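Local coordinates for protein japanin (Rhipicephalus appendiculatus, PDB 4BOE) that binds cholesterol in the pocket of a lipocalin barrel and, as a secreted tick salivary protein, blocks dendritic cell differentiation and dampens host immune responses, at residues A[9-21]-A[109-123]. Sequence-based numbering, arbitrary orientation.
With CLR (cholesterol), chain C.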
# COMPACT_ATOMS: atom_id res chain seq x y z
N THR A 9 2.22 -4.58 -12.68
CA THR A 9 0.86 -5.09 -12.86
C THR A 9 0.36 -6.07 -11.82
O THR A 9 -0.80 -6.50 -11.90
CB THR A 9 0.75 -5.69 -14.27
OG1 THR A 9 1.78 -6.67 -14.45
CG2 THR A 9 0.87 -4.64 -15.35
N GLN A 10 1.16 -6.39 -10.81
CA GLN A 10 0.69 -7.30 -9.75
C GLN A 10 -0.02 -6.52 -8.65
O GLN A 10 0.32 -5.38 -8.36
CB GLN A 10 1.85 -8.09 -9.13
CG GLN A 10 2.23 -9.33 -9.96
CD GLN A 10 1.25 -10.49 -9.84
OE1 GLN A 10 0.54 -10.67 -8.84
NE2 GLN A 10 1.24 -11.33 -10.85
N THR A 11 -1.02 -7.15 -8.04
CA THR A 11 -1.77 -6.56 -6.94
C THR A 11 -0.87 -6.49 -5.72
O THR A 11 -0.14 -7.44 -5.45
CB THR A 11 -3.04 -7.36 -6.67
OG1 THR A 11 -3.84 -7.32 -7.84
CG2 THR A 11 -3.84 -6.86 -5.47
N LEU A 12 -0.93 -5.37 -4.98
CA LEU A 12 -0.16 -5.17 -3.76
C LEU A 12 -1.09 -5.12 -2.56
O LEU A 12 -2.13 -4.49 -2.63
CB LEU A 12 0.64 -3.88 -3.84
CG LEU A 12 1.73 -3.77 -4.87
CD1 LEU A 12 2.19 -2.32 -5.01
CD2 LEU A 12 2.93 -4.65 -4.48
N TYR A 13 -0.69 -5.75 -1.46
CA TYR A 13 -1.45 -5.85 -0.23
C TYR A 13 -0.72 -5.17 0.89
O TYR A 13 0.48 -5.39 1.06
CB TYR A 13 -1.64 -7.32 0.16
CG TYR A 13 -2.30 -8.14 -0.92
CD1 TYR A 13 -1.56 -8.69 -1.97
CD2 TYR A 13 -3.68 -8.32 -0.94
CE1 TYR A 13 -2.17 -9.38 -3.01
CE2 TYR A 13 -4.30 -9.05 -1.94
CZ TYR A 13 -3.55 -9.57 -2.99
OH TYR A 13 -4.18 -10.30 -3.97
N LEU A 14 -1.47 -4.39 1.71
CA LEU A 14 -0.90 -3.70 2.86
C LEU A 14 -0.59 -4.73 3.94
O LEU A 14 -1.47 -5.47 4.37
CB LEU A 14 -1.88 -2.62 3.39
CG LEU A 14 -1.37 -1.79 4.57
CD1 LEU A 14 -0.19 -0.95 4.17
CD2 LEU A 14 -2.51 -0.93 5.12
N ALA A 15 0.68 -4.87 4.27
CA ALA A 15 1.13 -5.88 5.24
C ALA A 15 1.53 -5.25 6.57
O ALA A 15 1.62 -5.94 7.57
CB ALA A 15 2.31 -6.64 4.67
N GLY A 16 1.79 -3.95 6.60
CA GLY A 16 2.21 -3.30 7.83
C GLY A 16 2.16 -1.81 7.66
O GLY A 16 2.28 -1.33 6.55
N HIS A 17 1.97 -1.07 8.77
CA HIS A 17 1.97 0.38 8.76
C HIS A 17 2.27 0.94 10.14
O HIS A 17 2.20 0.21 11.12
CB HIS A 17 0.65 0.96 8.23
CG HIS A 17 -0.54 0.55 9.04
ND1 HIS A 17 -0.93 1.24 10.17
CD2 HIS A 17 -1.39 -0.49 8.85
CE1 HIS A 17 -1.98 0.59 10.64
NE2 HIS A 17 -2.27 -0.47 9.89
N SER A 18 2.57 2.23 10.22
CA SER A 18 2.78 2.94 11.50
C SER A 18 1.41 3.13 12.16
O SER A 18 0.46 3.44 11.44
CB SER A 18 3.40 4.32 11.25
OG SER A 18 4.69 4.22 10.69
N SER A 19 1.28 2.90 13.48
CA SER A 19 -0.02 3.02 14.20
C SER A 19 -0.77 4.32 13.96
O SER A 19 -1.99 4.30 13.86
CB SER A 19 0.15 2.83 15.71
OG SER A 19 0.95 3.90 16.20
N LYS A 20 -0.07 5.43 13.85
CA LYS A 20 -0.69 6.75 13.63
C LYS A 20 -1.60 6.79 12.37
O LYS A 20 -2.54 7.60 12.33
CB LYS A 20 0.42 7.82 13.51
CG LYS A 20 -0.05 9.22 13.14
CD LYS A 20 1.07 10.25 13.27
CE LYS A 20 0.58 11.66 13.05
NZ LYS A 20 1.55 12.47 12.25
N LEU A 21 -1.28 5.99 11.34
CA LEU A 21 -2.07 5.95 10.11
C LEU A 21 -3.41 5.20 10.25
O LEU A 21 -4.31 5.43 9.43
CB LEU A 21 -1.27 5.25 9.02
CG LEU A 21 -0.01 5.98 8.56
CD1 LEU A 21 0.79 5.11 7.67
CD2 LEU A 21 -0.34 7.24 7.88
N GLU A 109 6.81 14.42 7.64
CA GLU A 109 6.85 14.16 9.09
C GLU A 109 8.29 13.83 9.53
O GLU A 109 8.97 13.07 8.85
CB GLU A 109 5.92 12.99 9.43
CG GLU A 109 4.45 13.28 9.20
CD GLU A 109 3.56 12.04 9.20
OE1 GLU A 109 4.02 10.97 8.74
OE2 GLU A 109 2.39 12.16 9.64
N VAL A 110 8.75 14.42 10.68
CA VAL A 110 10.10 14.13 11.24
C VAL A 110 10.11 12.68 11.70
O VAL A 110 11.05 11.97 11.39
CB VAL A 110 10.57 15.11 12.36
CG1 VAL A 110 9.70 15.03 13.63
CG2 VAL A 110 12.04 14.86 12.72
N ARG A 111 9.05 12.23 12.38
CA ARG A 111 8.88 10.84 12.81
C ARG A 111 8.04 10.22 11.68
O ARG A 111 6.83 10.09 11.75
CB ARG A 111 8.21 10.79 14.18
CG ARG A 111 8.40 9.49 14.92
CD ARG A 111 8.26 9.70 16.42
NE ARG A 111 8.34 8.43 17.12
CZ ARG A 111 7.36 7.54 17.21
NH1 ARG A 111 6.17 7.79 16.66
NH2 ARG A 111 7.54 6.40 17.86
N SER A 112 8.70 9.95 10.57
CA SER A 112 8.07 9.53 9.34
C SER A 112 7.24 8.21 9.41
O SER A 112 7.82 7.16 9.70
CB SER A 112 9.12 9.42 8.26
OG SER A 112 8.50 9.16 7.03
N THR A 113 5.92 8.28 9.09
CA THR A 113 5.07 7.10 9.08
C THR A 113 5.40 6.26 7.85
O THR A 113 5.78 6.79 6.81
CB THR A 113 3.58 7.44 9.14
OG1 THR A 113 3.21 8.16 7.99
CG2 THR A 113 3.20 8.16 10.43
N CYS A 114 5.15 4.98 7.98
CA CYS A 114 5.48 4.00 6.95
C CYS A 114 4.34 3.07 6.61
O CYS A 114 3.43 2.87 7.39
CB CYS A 114 6.73 3.21 7.34
SG CYS A 114 6.37 1.57 8.04
N SER A 115 4.46 2.44 5.43
CA SER A 115 3.54 1.42 4.91
C SER A 115 4.36 0.38 4.14
O SER A 115 5.27 0.74 3.37
CB SER A 115 2.38 1.99 4.09
OG SER A 115 2.76 2.66 2.91
N LEU A 116 4.09 -0.90 4.42
CA LEU A 116 4.74 -2.03 3.79
C LEU A 116 3.70 -2.72 2.93
O LEU A 116 2.62 -3.00 3.41
CB LEU A 116 5.28 -2.99 4.87
CG LEU A 116 5.85 -4.32 4.36
CD1 LEU A 116 7.08 -4.12 3.55
CD2 LEU A 116 6.08 -5.27 5.50
N TRP A 117 4.05 -2.97 1.67
CA TRP A 117 3.20 -3.58 0.66
C TRP A 117 3.89 -4.79 0.13
O TRP A 117 5.08 -4.76 -0.11
CB TRP A 117 2.96 -2.59 -0.49
CG TRP A 117 2.37 -1.30 -0.04
CD1 TRP A 117 3.05 -0.21 0.43
CD2 TRP A 117 0.98 -0.98 0.04
NE1 TRP A 117 2.16 0.74 0.87
CE2 TRP A 117 0.88 0.32 0.60
CE3 TRP A 117 -0.21 -1.64 -0.34
CZ2 TRP A 117 -0.34 0.96 0.79
CZ3 TRP A 117 -1.44 -1.03 -0.07
CH2 TRP A 117 -1.49 0.25 0.49
N VAL A 118 3.16 -5.87 -0.04
CA VAL A 118 3.67 -7.11 -0.57
C VAL A 118 2.75 -7.61 -1.67
O VAL A 118 1.56 -7.33 -1.66
CB VAL A 118 3.88 -8.20 0.52
CG1 VAL A 118 4.91 -7.77 1.56
CG2 VAL A 118 2.57 -8.62 1.19
N THR A 119 3.28 -8.46 -2.55
CA THR A 119 2.41 -9.15 -3.52
C THR A 119 1.90 -10.46 -2.91
O THR A 119 2.24 -10.81 -1.77
CB THR A 119 3.17 -9.44 -4.82
OG1 THR A 119 4.19 -10.34 -4.48
CG2 THR A 119 3.74 -8.19 -5.46
N LEU A 120 1.08 -11.19 -3.68
CA LEU A 120 0.52 -12.49 -3.24
C LEU A 120 1.55 -13.48 -2.76
O LEU A 120 1.24 -14.31 -1.91
CB LEU A 120 -0.30 -13.16 -4.35
CG LEU A 120 -1.32 -14.21 -3.86
CD1 LEU A 120 -2.48 -13.54 -3.11
CD2 LEU A 120 -1.82 -15.04 -5.02
N LYS A 121 2.77 -13.42 -3.29
CA LYS A 121 3.86 -14.30 -2.92
C LYS A 121 4.13 -14.32 -1.41
O LYS A 121 4.52 -15.36 -0.88
CB LYS A 121 5.11 -13.87 -3.69
CG LYS A 121 6.33 -14.72 -3.47
CD LYS A 121 7.46 -14.17 -4.27
CE LYS A 121 8.69 -15.03 -4.14
NZ LYS A 121 9.74 -14.65 -5.11
N TYR A 122 3.97 -13.17 -0.72
CA TYR A 122 4.28 -13.09 0.70
C TYR A 122 3.11 -12.83 1.63
O TYR A 122 3.37 -12.56 2.79
CB TYR A 122 5.33 -11.98 0.89
CG TYR A 122 6.60 -12.11 0.07
CD1 TYR A 122 7.29 -13.32 0.01
CD2 TYR A 122 7.24 -10.98 -0.43
CE1 TYR A 122 8.51 -13.43 -0.67
CE2 TYR A 122 8.48 -11.07 -1.06
CZ TYR A 122 9.10 -12.30 -1.20
OH TYR A 122 10.31 -12.41 -1.86
N VAL A 123 1.85 -12.89 1.17
CA VAL A 123 0.72 -12.52 2.05
C VAL A 123 0.59 -13.40 3.31
O VAL A 123 0.22 -12.90 4.38
CB VAL A 123 -0.66 -12.40 1.34
CG1 VAL A 123 -0.67 -11.22 0.38
CG2 VAL A 123 -1.09 -13.68 0.65
C1 CLR C . -5.48 2.21 5.23
C2 CLR C . -6.08 1.89 6.60
C3 CLR C . -5.03 1.39 7.56
C4 CLR C . -3.92 2.40 7.70
C5 CLR C . -3.35 2.84 6.37
C6 CLR C . -2.04 2.84 6.17
C7 CLR C . -1.36 3.25 4.90
C8 CLR C . -2.28 4.03 3.97
C9 CLR C . -3.66 3.34 3.90
C10 CLR C . -4.36 3.27 5.30
C11 CLR C . -4.56 3.95 2.81
C12 CLR C . -3.87 4.06 1.45
C13 CLR C . -2.54 4.83 1.51
C14 CLR C . -1.67 4.11 2.57
C15 CLR C . -0.29 4.74 2.38
C16 CLR C . -0.18 4.88 0.86
C17 CLR C . -1.60 4.67 0.29
C18 CLR C . -2.79 6.31 1.84
C19 CLR C . -4.97 4.62 5.72
C20 CLR C . -1.86 5.51 -0.98
C21 CLR C . -3.26 5.29 -1.57
C22 CLR C . -0.77 5.25 -2.04
C23 CLR C . -0.43 3.77 -2.33
C24 CLR C . 0.62 3.63 -3.40
C25 CLR C . 1.25 2.29 -3.68
C26 CLR C . 0.90 1.06 -2.88
C27 CLR C . 1.55 1.98 -5.13
O1 CLR C . -5.64 1.21 8.85
O HOH W 1 -0.01 -10.07 -6.08
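Torsions bring Leu14 and Trp117, a non-hydrogen-bonded pair, into side-chain contact. In Leu14, CG stands anti to the backbone N (chi1 -177°); in Trp117, anti to the carbonyl carbon (chi1 -56°). With Leu14 chi2 at 65°, CD1 lies over one face of the indole, 4.0 Å from the centroid of its six-membered ring, in a CH-pi contact. Cholesterol C26 lies over the opposite face, 3.6 Å from Trp117 CE2. Trp117 NE1 donates to Ser115 OG in the same strand (2.9 Å). Leu14 CD2, His17 and Leu21 touch the sterol rings, and cholesterol C4 sits over the centre of one face of the His17 ring. His17 ND1 donates to Ser18 O from above the carbonyl plane, and Leu21 N to the same oxygen from the opposite face.

In the antiparallel pairing, Tyr13 and Val118 exchange two hydrogen bonds. A classic beta bulge follows: Ala15 N donates to Leu116 O at 2.8 Å, Gly16 N only weakly to the same oxygen. Leu116 N donates in turn to Gly16 O. Beyond the bulge, Ser18 N donates to Cys114 O, and Cys114 N to Ser18 OG (2.9 Å), which is also hydrogen-bonded to Pro139 O. Lys20 NZ forms a salt bridge with Glu109 OE2 (2.8 Å), though both residues are poorly ordered.

This pairing joins the first barrel strand to the last, the closure characteristic of lipocalins. Strand 12-18 also pairs with strands 26-37 and 141-143, and strand 114-118 with 101-106. Helix 128-137 packs against Leu116 and Cys114, and the Cys114-Cys138 disulfide ties the strand to the chain just beyond that helix.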